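PDB 5MUM: Bacint_00347 from Bacteroides intestinalis DSM 17393, which probably hydrolyses rhamnose-containing glycans, as a beta-propeller glycoside hydrolase with BNR-type repeats. Local coordinates for residues 56-61 with 126-131; 244-249 with 305-310. One frame throughout, in Å; residues are numbered along the deposited sequence.

Overall arrangement
Contact 1 and contact 2 lie on opposite sides of a beta-propeller built largely of four-stranded antiparallel sheets. Their centres are 36 Å apart and their nearest atoms about 25 Å apart, so the two do not touch. The centre of contact 1 lies 19 Å from the centre of the chain and that of contact 2 21 Å. In contact 1 strand 56-62, a middle strand of its sheet, meets the long loop between strands 121-123 and 146-153; in contact 2 the loop between strands 228-236 and 261-264 meets the end of strand 301-307 in the next sheet. Along the chain contact 1 closes before contact 2 opens. Both join a strand to a loop distant in sequence.

Contact 1: 56-61 with 126-131; sequences EQYISY and APYTLE
The phenol of Tyr-58 runs end-on, through its OH, against CA and CB of Tyr-128, where strand 56-62 of one beta-propeller sheet meets the loop that follows strand 121-123. Most of the contact is van der Waals. Tyr-58 OH lies 3.2 Å from Tyr-128 CB and near the plane of the Tyr-128 ring, at its edge, and the two side chains cross at about a right angle. With CG anti to its carbonyl carbon (chi1 -71°), Tyr-58 carries its ring toward the loop. Leu-130 adds an aliphatic neighbour, setting CD2 at the edge of the Tyr-58 ring, 4.0 Å from CE2. The Glu-56 carboxylate, turned 70° from the Tyr-128 ring, brings OE1 to 3.6 Å from Tyr-128 CD1. The Ala-126 to Thr-129 turn is of type II, with Tyr-128 third at a positive phi of 62°.

Polar links organise the rest. Lys-72 of the adjacent strand joins the two segments: its NZ forms a salt bridge with Glu-56 OE2 and a hydrogen bond with Tyr-128 O, while Tyr-128 OH pairs with Gln-53 NE2. Tyr-58 OH donates a very short hydrogen bond, 2.5 Å, to Glu-56 OE1, two residues back.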
loop_
_atom_site.group_PDB
_atom_site.type_symbol
_atom_site.label_atom_id
_atom_site.label_comp_id
_atom_site.label_asym_id
_atom_site.label_seq_id
_atom_site.Cartn_x
_atom_site.Cartn_y
_atom_site.Cartn_z
ATOM N N GLU A 56 -13.734 11.997 11.051
ATOM C CA GLU A 56 -12.374 12.498 11.262
ATOM C C GLU A 56 -11.391 11.765 10.363
ATOM O O GLU A 56 -11.558 10.582 10.108
ATOM C CB GLU A 56 -11.918 12.280 12.698
ATOM C CG GLU A 56 -12.691 13.041 13.751
ATOM C CD GLU A 56 -12.055 12.866 15.124
ATOM O OE1 GLU A 56 -11.736 11.719 15.523
ATOM O OE2 GLU A 56 -11.884 13.870 15.807
ATOM N N GLN A 57 -10.362 12.474 9.921
ATOM C CA GLN A 57 -9.303 11.877 9.123
ATOM C C GLN A 57 -7.999 12.052 9.861
ATOM O O GLN A 57 -7.755 13.112 10.439
ATOM C CB GLN A 57 -9.287 12.520 7.754
ATOM C CG GLN A 57 -8.184 12.002 6.829
ATOM C CD GLN A 57 -8.299 12.680 5.511
ATOM O OE1 GLN A 57 -8.073 13.906 5.426
ATOM N NE2 GLN A 57 -8.628 11.909 4.451
ATOM N N TYR A 58 -7.165 11.023 9.819
ATOM C CA TYR A 58 -5.914 10.940 10.569
ATOM C C TYR A 58 -4.796 10.776 9.558
ATOM O O TYR A 58 -4.975 10.157 8.510
ATOM C CB TYR A 58 -5.949 9.733 11.504
ATOM C CG TYR A 58 -6.912 9.951 12.647
ATOM C CD1 TYR A 58 -8.281 9.837 12.470
ATOM C CD2 TYR A 58 -6.435 10.357 13.874
ATOM C CE1 TYR A 58 -9.155 10.102 13.509
ATOM C CE2 TYR A 58 -7.294 10.638 14.906
ATOM C CZ TYR A 58 -8.637 10.533 14.709
ATOM O OH TYR A 58 -9.419 10.817 15.781
ATOM N N ILE A 59 -3.666 11.376 9.876
ATOM C CA ILE A 59 -2.507 11.356 9.001
ATOM C C ILE A 59 -1.278 11.094 9.831
ATOM O O ILE A 59 -1.239 11.381 11.015
ATOM C CB ILE A 59 -2.392 12.673 8.237
ATOM C CG1 ILE A 59 -1.466 12.512 7.031
ATOM C CG2 ILE A 59 -1.968 13.818 9.141
ATOM C CD1 ILE A 59 -1.396 13.740 6.161
ATOM N N SER A 60 -0.250 10.563 9.190
ATOM C CA SER A 60 1.015 10.412 9.831
ATOM C C SER A 60 2.128 10.628 8.817
ATOM O O SER A 60 1.986 10.309 7.636
ATOM C CB SER A 60 1.131 9.030 10.499
ATOM O OG SER A 60 0.990 7.972 9.509
ATOM N N TYR A 61 3.227 11.175 9.295
ATOM C CA TYR A 61 4.401 11.405 8.447
ATOM C C TYR A 61 5.573 11.769 9.342
ATOM O O TYR A 61 5.402 12.080 10.527
ATOM C CB TYR A 61 4.137 12.524 7.433
ATOM C CG TYR A 61 3.772 13.843 8.044
ATOM C CD1 TYR A 61 2.457 14.141 8.367
ATOM C CD2 TYR A 61 4.744 14.813 8.288
ATOM C CE1 TYR A 61 2.127 15.369 8.935
ATOM C CE2 TYR A 61 4.415 16.029 8.853
ATOM C CZ TYR A 61 3.095 16.297 9.173
ATOM O OH TYR A 61 2.769 17.530 9.740
ATOM N N ALA A 126 -5.606 6.661 24.150
ATOM C CA ALA A 126 -7.059 6.696 24.156
ATOM C C ALA A 126 -7.586 6.782 22.723
ATOM O O ALA A 126 -6.836 7.110 21.793
ATOM C CB ALA A 126 -7.543 7.900 24.951
ATOM N N PRO A 127 -8.877 6.460 22.532
ATOM C CA PRO A 127 -9.449 6.557 21.196
ATOM C C PRO A 127 -9.316 7.958 20.641
ATOM O O PRO A 127 -9.453 8.912 21.391
ATOM C CB PRO A 127 -10.930 6.234 21.428
ATOM C CG PRO A 127 -10.964 5.453 22.692
ATOM C CD PRO A 127 -9.887 6.043 23.529
ATOM N N TYR A 128 -9.027 8.076 19.344
ATOM C CA TYR A 128 -9.087 9.359 18.623
ATOM C C TYR A 128 -8.132 10.411 19.145
ATOM O O TYR A 128 -8.405 11.589 18.985
ATOM C CB TYR A 128 -10.558 9.909 18.591
ATOM C CG TYR A 128 -11.532 8.882 18.074
ATOM C CD1 TYR A 128 -11.411 8.400 16.783
ATOM C CD2 TYR A 128 -12.549 8.363 18.870
ATOM C CE1 TYR A 128 -12.279 7.431 16.274
ATOM C CE2 TYR A 128 -13.427 7.380 18.372
ATOM C CZ TYR A 128 -13.286 6.937 17.069
ATOM O OH TYR A 128 -14.096 5.964 16.526
ATOM N N THR A 129 -7.078 9.987 19.820
ATOM C CA THR A 129 -6.132 10.857 20.453
ATOM C C THR A 129 -4.722 10.681 19.905
ATOM O O THR A 129 -4.302 9.594 19.703
ATOM C CB THR A 129 -6.167 10.630 21.999
ATOM O OG1 THR A 129 -7.505 10.769 22.503
ATOM C CG2 THR A 129 -5.242 11.570 22.674
ATOM N N LEU A 130 -4.049 11.796 19.668
ATOM C CA LEU A 130 -2.725 11.843 19.087
ATOM C C LEU A 130 -1.656 11.782 20.154
ATOM O O LEU A 130 -0.978 12.715 20.379
ATOM C CB LEU A 130 -2.549 13.114 18.299
ATOM C CG LEU A 130 -3.621 13.421 17.280
ATOM C CD1 LEU A 130 -3.313 14.658 16.472
ATOM C CD2 LEU A 130 -3.908 12.220 16.427
ATOM N N GLU A 131 -1.639 10.718 20.883
ATOM C CA GLU A 131 -0.704 10.505 21.918
ATOM C C GLU A 131 -0.413 9.010 21.900
ATOM O O GLU A 131 -1.256 8.234 22.115
ATOM C CB GLU A 131 -1.313 10.946 23.228
ATOM C CG GLU A 131 -0.555 10.572 24.470
ATOM C CD GLU A 131 0.281 11.704 24.971
ATOM O OE1 GLU A 131 -0.262 12.715 25.360
ATOM O OE2 GLU A 131 1.491 11.590 24.943
#

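Contact 2: 244-249 with 305-310; sequences YKANGK and VWHDGQ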
loop_
_atom_site.group_PDB
_atom_site.type_symbol
_atom_site.label_atom_id
_atom_site.label_comp_id
_atom_site.label_asym_id
_atom_site.label_seq_id
_atom_site.Cartn_x
_atom_site.Cartn_y
_atom_site.Cartn_z
ATOM N N TYR A 244 -8.777 -18.733 -0.689
ATOM C CA TYR A 244 -9.427 -19.148 -1.903
ATOM C C TYR A 244 -8.810 -18.448 -3.094
ATOM O O TYR A 244 -8.264 -17.354 -2.974
ATOM C CB TYR A 244 -10.901 -18.789 -1.848
ATOM C CG TYR A 244 -11.641 -19.660 -0.876
ATOM C CD1 TYR A 244 -11.666 -19.364 0.488
ATOM C CD2 TYR A 244 -12.280 -20.832 -1.319
ATOM C CE1 TYR A 244 -12.308 -20.220 1.387
ATOM C CE2 TYR A 244 -12.925 -21.682 -0.444
ATOM C CZ TYR A 244 -12.921 -21.385 0.900
ATOM O OH TYR A 244 -13.548 -22.241 1.751
ATOM N N LYS A 245 -8.960 -19.084 -4.238
ATOM C CA LYS A 245 -8.706 -18.476 -5.512
ATOM C C LYS A 245 -9.903 -17.669 -5.965
ATOM O O LYS A 245 -11.033 -17.878 -5.478
ATOM C CB LYS A 245 -8.392 -19.586 -6.510
ATOM C CG LYS A 245 -7.159 -20.370 -6.095
ATOM C CD LYS A 245 -6.749 -21.363 -7.144
ATOM C CE LYS A 245 -5.435 -22.007 -6.760
ATOM N NZ LYS A 245 -4.959 -22.869 -7.883
ATOM N N ALA A 246 -9.684 -16.751 -6.905
ATOM C CA ALA A 246 -10.802 -16.001 -7.541
ATOM C C ALA A 246 -11.788 -16.942 -8.264
ATOM O O ALA A 246 -12.978 -16.665 -8.333
ATOM C CB ALA A 246 -10.277 -14.952 -8.497
ATOM N N ASN A 247 -11.292 -18.081 -8.733
ATOM C CA ASN A 247 -12.137 -19.069 -9.411
ATOM C C ASN A 247 -12.966 -19.897 -8.430
ATOM O O ASN A 247 -13.733 -20.726 -8.854
ATOM C CB ASN A 247 -11.294 -19.957 -10.346
ATOM C CG ASN A 247 -10.294 -20.819 -9.593
ATOM O OD1 ASN A 247 -10.575 -21.302 -8.493
ATOM N ND2 ASN A 247 -9.087 -20.956 -10.157
ATOM N N GLY A 248 -12.799 -19.674 -7.123
ATOM C CA GLY A 248 -13.630 -20.259 -6.085
ATOM C C GLY A 248 -13.033 -21.471 -5.408
ATOM O O GLY A 248 -13.577 -21.938 -4.413
ATOM N N LYS A 249 -11.914 -21.974 -5.910
ATOM C CA LYS A 249 -11.273 -23.155 -5.301
ATOM C C LYS A 249 -10.525 -22.791 -4.025
ATOM O O LYS A 249 -9.838 -21.750 -3.947
ATOM C CB LYS A 249 -10.305 -23.843 -6.279
ATOM C CG LYS A 249 -10.998 -24.544 -7.459
ATOM N N VAL A 305 -4.848 -5.262 -13.731
ATOM C CA VAL A 305 -5.113 -6.691 -13.830
ATOM C C VAL A 305 -6.294 -6.890 -12.916
ATOM O O VAL A 305 -6.254 -6.434 -11.773
ATOM C CB VAL A 305 -3.927 -7.507 -13.350
ATOM C CG1 VAL A 305 -4.243 -9.007 -13.382
ATOM C CG2 VAL A 305 -2.714 -7.196 -14.184
ATOM N N TRP A 306 -7.361 -7.503 -13.398
ATOM C CA TRP A 306 -8.554 -7.603 -12.554
ATOM C C TRP A 306 -9.326 -8.876 -12.854
ATOM O O TRP A 306 -9.160 -9.473 -13.917
ATOM C CB TRP A 306 -9.441 -6.365 -12.662
ATOM C CG TRP A 306 -10.256 -6.274 -13.930
ATOM C CD1 TRP A 306 -11.595 -6.481 -14.046
ATOM C CD2 TRP A 306 -9.790 -5.924 -15.255
ATOM N NE1 TRP A 306 -11.997 -6.293 -15.343
ATOM C CE2 TRP A 306 -10.913 -5.956 -16.109
ATOM C CE3 TRP A 306 -8.547 -5.567 -15.789
ATOM C CZ2 TRP A 306 -10.836 -5.645 -17.468
ATOM C CZ3 TRP A 306 -8.468 -5.259 -17.140
ATOM C CH2 TRP A 306 -9.591 -5.337 -17.970
ATOM N N HIS A 307 -10.112 -9.288 -11.875
ATOM C CA HIS A 307 -10.964 -10.432 -12.004
ATOM C C HIS A 307 -12.366 -9.949 -11.786
ATOM O O HIS A 307 -12.688 -9.429 -10.734
ATOM C CB HIS A 307 -10.593 -11.515 -11.016
ATOM C CG HIS A 307 -11.245 -12.832 -11.281
ATOM N ND1 HIS A 307 -12.516 -13.142 -10.843
ATOM C CD2 HIS A 307 -10.768 -13.954 -11.865
ATOM C CE1 HIS A 307 -12.806 -14.385 -11.191
ATOM N NE2 HIS A 307 -11.750 -14.909 -11.786
ATOM N N ASP A 308 -13.192 -10.139 -12.794
ATOM C CA ASP A 308 -14.579 -9.634 -12.814
ATOM C C ASP A 308 -15.634 -10.615 -12.320
ATOM O O ASP A 308 -16.798 -10.396 -12.512
ATOM C CB ASP A 308 -14.887 -9.189 -14.264
ATOM C CG ASP A 308 -14.956 -10.356 -15.239
ATOM O OD1 ASP A 308 -14.581 -11.509 -14.909
ATOM O OD2 ASP A 308 -15.401 -10.123 -16.369
ATOM N N GLY A 309 -15.240 -11.688 -11.667
ATOM C CA GLY A 309 -16.134 -12.730 -11.272
ATOM C C GLY A 309 -16.143 -13.915 -12.205
ATOM O O GLY A 309 -16.549 -15.012 -11.815
ATOM N N GLN A 310 -15.670 -13.703 -13.432
ATOM C CA GLN A 310 -15.605 -14.713 -14.444
ATOM C C GLN A 310 -14.186 -15.078 -14.810
ATOM O O GLN A 310 -13.905 -16.243 -14.995
ATOM C CB GLN A 310 -16.313 -14.230 -15.731
ATOM C CG GLN A 310 -17.819 -14.040 -15.585
ATOM C CD GLN A 310 -18.547 -15.301 -15.193
ATOM O OE1 GLN A 310 -18.350 -16.368 -15.794
ATOM N NE2 GLN A 310 -19.387 -15.197 -14.165
#
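Ala-246 sets its methyl group squarely over one face of the His-307 imidazole, and this is the tight part of the contact. The CB of Ala-246 is 3.5 Å from the centroid of the His-307 ring and only 5° off the ring normal. In this CH-pi contact the methyl is within 3.7 Å of all five ring atoms. His-307 extends its ring to this point with CG trans to the backbone N (chi1 -168°). Trp-312 meets the imidazole edge-to-face and also touches Ala-246, while Glu-261 OE1 holds the Ala-246 backbone N.

Two consecutive sheets of the beta-propeller are joined here: 244-249 belongs to the loop between strands 228-236 and 261-264, and His-307 ends strand 301-307 of the next sheet. A serine in place of His-307 would probably leave the Ala-246 methyl without its flat aromatic partner and Trp-312 without its edge-to-face mate.

The outer side is looser. Asn-247 comes no nearer than 4.4 Å, from its N to His-307 NE2, and its side chain leads away into an Asx turn, OD1 accepting from Lys-249 N at 3.0 Å. Beyond His-307, a second Asx turn shapes the exposed hairpin loop: Gln-310 N reaches Asp-308 OD1 at 2.9 Å from above the carboxylate plane, and Met-311 N also binds this oxygen.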